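Long-range contact in Ufm1-specific protease (Caenorhabditis elegans, PDB 5EJJ), which acts as a thiol protease that cleaves the peptide bond at the C-terminal glycine of the ubiquitin-like modifier ufm-1, releasing it from its target proteins: residues A[514-520]-A[537-543]. Residues are numbered along the deposited sequence; the frame is centred on the assembly and turned at random.
Sequences TKFLVLD and WCAWKPA
Phe516 and Lys541 form one of the two antiparallel hydrogen-bonded pairs between strand 514-519 and the segment 537-543: Phe516 N gives its hydrogen to Lys541 O, and Lys541 N returns one to Phe516 O. The ladder continues with Val518 N to Ala539 O (3.2 Å) and a weak return bond from Ala539 N to Val518 O. At its far end Asp520 N donates to Trp537 O at 2.9 Å in a nearly straight bond (175°), which fixes the backbone of the putative catalytic aspartate. The Asp520 carboxylate stands beside the Trp537 indole at its CE3 and CZ3 edge, the two planes 80° apart; with CG anti to the backbone N (chi1 -171°), the acid runs alongside the ring, and OD1 bonds to His522 ND1, as expected of a Cys396-His522-Asp520 triad. The broad indole suits this flank because its C-H edge can lie against the acid without competing for its hydrogen bonds.

On one face of the ladder, Leu517 CB sits 3.8 Å above the centre of the Trp540 six-membered ring in a CH-pi contact, while Leu517 CD2 reaches Trp540 CZ2 (3.8 Å); a branched apolar chain can spread over so wide a surface. Leu519 CD1 meets Cys538 SG nearby. On the other face Lys541 CD passes Val518 CB at 4.1 Å. Strand 499-507 bonds to the opposite edge of 514-519, and helix 477-484 packs against Phe516, whose ring also meets Trp546 edge-to-face.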
loop_
_atom_site.group_PDB
_atom_site.type_symbol
_atom_site.label_atom_id
_atom_site.label_comp_id
_atom_site.label_asym_id
_atom_site.label_seq_id
_atom_site.Cartn_x
_atom_site.Cartn_y
_atom_site.Cartn_z
ATOM N N THR A 514 -21.399 22.964 -1.168
ATOM C CA THR A 514 -20.120 22.446 -0.680
ATOM C C THR A 514 -20.278 21.587 0.574
ATOM O O THR A 514 -20.949 21.984 1.524
ATOM C CB THR A 514 -19.141 23.595 -0.363
ATOM O OG1 THR A 514 -19.804 24.573 0.451
ATOM C CG2 THR A 514 -18.642 24.260 -1.648
ATOM N N LYS A 515 -19.658 20.411 0.570
ATOM C CA LYS A 515 -19.633 19.562 1.760
ATOM C C LYS A 515 -18.194 19.267 2.219
ATOM O O LYS A 515 -17.239 19.459 1.463
ATOM C CB LYS A 515 -20.427 18.266 1.545
ATOM C CG LYS A 515 -21.872 18.486 1.116
ATOM C CD LYS A 515 -22.740 17.253 1.375
ATOM C CE LYS A 515 -22.806 16.920 2.870
ATOM N NZ LYS A 515 -23.811 15.855 3.205
ATOM N N PHE A 516 -18.044 18.807 3.461
ATOM C CA PHE A 516 -16.727 18.612 4.065
ATOM C C PHE A 516 -16.610 17.255 4.752
ATOM O O PHE A 516 -17.478 16.881 5.551
ATOM C CB PHE A 516 -16.449 19.710 5.089
ATOM C CG PHE A 516 -16.264 21.073 4.490
ATOM C CD1 PHE A 516 -15.003 21.525 4.137
ATOM C CD2 PHE A 516 -17.343 21.907 4.294
ATOM C CE1 PHE A 516 -14.825 22.784 3.590
ATOM C CE2 PHE A 516 -17.171 23.164 3.751
ATOM C CZ PHE A 516 -15.911 23.601 3.394
ATOM N N LEU A 517 -15.534 16.524 4.452
ATOM C CA LEU A 517 -15.291 15.225 5.084
ATOM C C LEU A 517 -14.554 15.391 6.413
ATOM O O LEU A 517 -13.375 15.742 6.450
ATOM C CB LEU A 517 -14.543 14.271 4.147
ATOM C CG LEU A 517 -14.268 12.864 4.702
ATOM C CD1 LEU A 517 -15.484 12.249 5.377
ATOM C CD2 LEU A 517 -13.775 11.953 3.600
ATOM N N VAL A 518 -15.265 15.132 7.506
ATOM C CA VAL A 518 -14.753 15.451 8.830
ATOM C C VAL A 518 -14.531 14.237 9.714
ATOM O O VAL A 518 -15.436 13.428 9.938
ATOM C CB VAL A 518 -15.680 16.427 9.574
ATOM C CG1 VAL A 518 -15.057 16.812 10.909
ATOM C CG2 VAL A 518 -15.954 17.655 8.717
ATOM N N LEU A 519 -13.305 14.135 10.209
ATOM C CA LEU A 519 -12.943 13.149 11.203
ATOM C C LEU A 519 -12.875 13.872 12.555
ATOM O O LEU A 519 -12.024 14.748 12.770
ATOM C CB LEU A 519 -11.613 12.489 10.830
ATOM C CG LEU A 519 -11.142 11.293 11.657
ATOM C CD1 LEU A 519 -12.074 10.107 11.511
ATOM C CD2 LEU A 519 -9.726 10.915 11.277
ATOM N N ASP A 520 -13.797 13.496 13.445
ATOM C CA ASP A 520 -14.045 14.175 14.722
ATOM C C ASP A 520 -13.242 13.566 15.864
ATOM O O ASP A 520 -13.507 12.444 16.281
ATOM C CB ASP A 520 -15.543 14.104 15.053
ATOM C CG ASP A 520 -15.931 14.961 16.247
ATOM O OD1 ASP A 520 -15.351 14.772 17.339
ATOM O OD2 ASP A 520 -16.829 15.822 16.090
ATOM N N TRP A 537 -19.024 10.636 13.481
ATOM C CA TRP A 537 -17.622 10.787 13.895
ATOM C C TRP A 537 -16.650 10.740 12.732
ATOM O O TRP A 537 -15.549 11.291 12.789
ATOM C CB TRP A 537 -17.268 9.771 14.983
ATOM C CG TRP A 537 -18.258 9.838 16.083
ATOM C CD1 TRP A 537 -19.035 8.825 16.546
ATOM C CD2 TRP A 537 -18.636 11.010 16.825
ATOM N NE1 TRP A 537 -19.863 9.284 17.541
ATOM C CE2 TRP A 537 -19.640 10.624 17.728
ATOM C CE3 TRP A 537 -18.218 12.350 16.814
ATOM C CZ2 TRP A 537 -20.223 11.520 18.625
ATOM C CZ3 TRP A 537 -18.805 13.240 17.695
ATOM C CH2 TRP A 537 -19.795 12.821 18.589
ATOM N N CYS A 538 -17.085 10.075 11.673
ATOM C CA CYS A 538 -16.412 10.131 10.395
ATOM C C CYS A 538 -17.505 10.085 9.342
ATOM O O CYS A 538 -18.023 9.017 9.008
ATOM C CB CYS A 538 -15.449 8.956 10.235
ATOM S SG CYS A 538 -14.348 9.103 8.810
ATOM N N ALA A 539 -17.888 11.259 8.859
ATOM C CA ALA A 539 -18.900 11.354 7.822
ATOM C C ALA A 539 -18.782 12.694 7.135
ATOM O O ALA A 539 -17.998 13.555 7.551
ATOM C CB ALA A 539 -20.286 11.179 8.403
ATOM N N TRP A 540 -19.558 12.862 6.074
ATOM C CA TRP A 540 -19.541 14.107 5.333
ATOM C C TRP A 540 -20.457 15.117 5.997
ATOM O O TRP A 540 -21.454 14.749 6.624
ATOM C CB TRP A 540 -19.962 13.864 3.896
ATOM C CG TRP A 540 -18.952 13.112 3.128
ATOM C CD1 TRP A 540 -18.745 11.758 3.142
ATOM C CD2 TRP A 540 -17.991 13.657 2.220
ATOM N NE1 TRP A 540 -17.713 11.432 2.292
ATOM C CE2 TRP A 540 -17.237 12.581 1.714
ATOM C CE3 TRP A 540 -17.698 14.953 1.783
ATOM C CZ2 TRP A 540 -16.213 12.762 0.800
ATOM C CZ3 TRP A 540 -16.679 15.129 0.878
ATOM C CH2 TRP A 540 -15.947 14.042 0.397
ATOM N N LYS A 541 -20.114 16.391 5.862
ATOM C CA LYS A 541 -20.857 17.441 6.537
ATOM C C LYS A 541 -21.147 18.597 5.579
ATOM O O LYS A 541 -20.394 18.816 4.633
ATOM C CB LYS A 541 -20.083 17.914 7.772
ATOM C CG LYS A 541 -20.506 17.231 9.081
ATOM C CD LYS A 541 -19.740 15.947 9.368
ATOM C CE LYS A 541 -20.109 15.369 10.739
ATOM N NZ LYS A 541 -21.358 14.550 10.729
ATOM N N PRO A 542 -22.260 19.325 5.811
ATOM C CA PRO A 542 -22.664 20.470 4.972
ATOM C C PRO A 542 -21.990 21.753 5.437
ATOM O O PRO A 542 -21.603 21.813 6.600
ATOM C CB PRO A 542 -24.158 20.565 5.239
ATOM C CG PRO A 542 -24.286 20.120 6.681
ATOM C CD PRO A 542 -23.257 19.034 6.864
ATOM N N ALA A 543 -21.873 22.762 4.575
ATOM C CA ALA A 543 -21.176 24.008 4.938
ATOM C C ALA A 543 -21.739 24.674 6.202
ATOM O O ALA A 543 -21.064 25.486 6.842
ATOM C CB ALA A 543 -21.159 24.994 3.762
#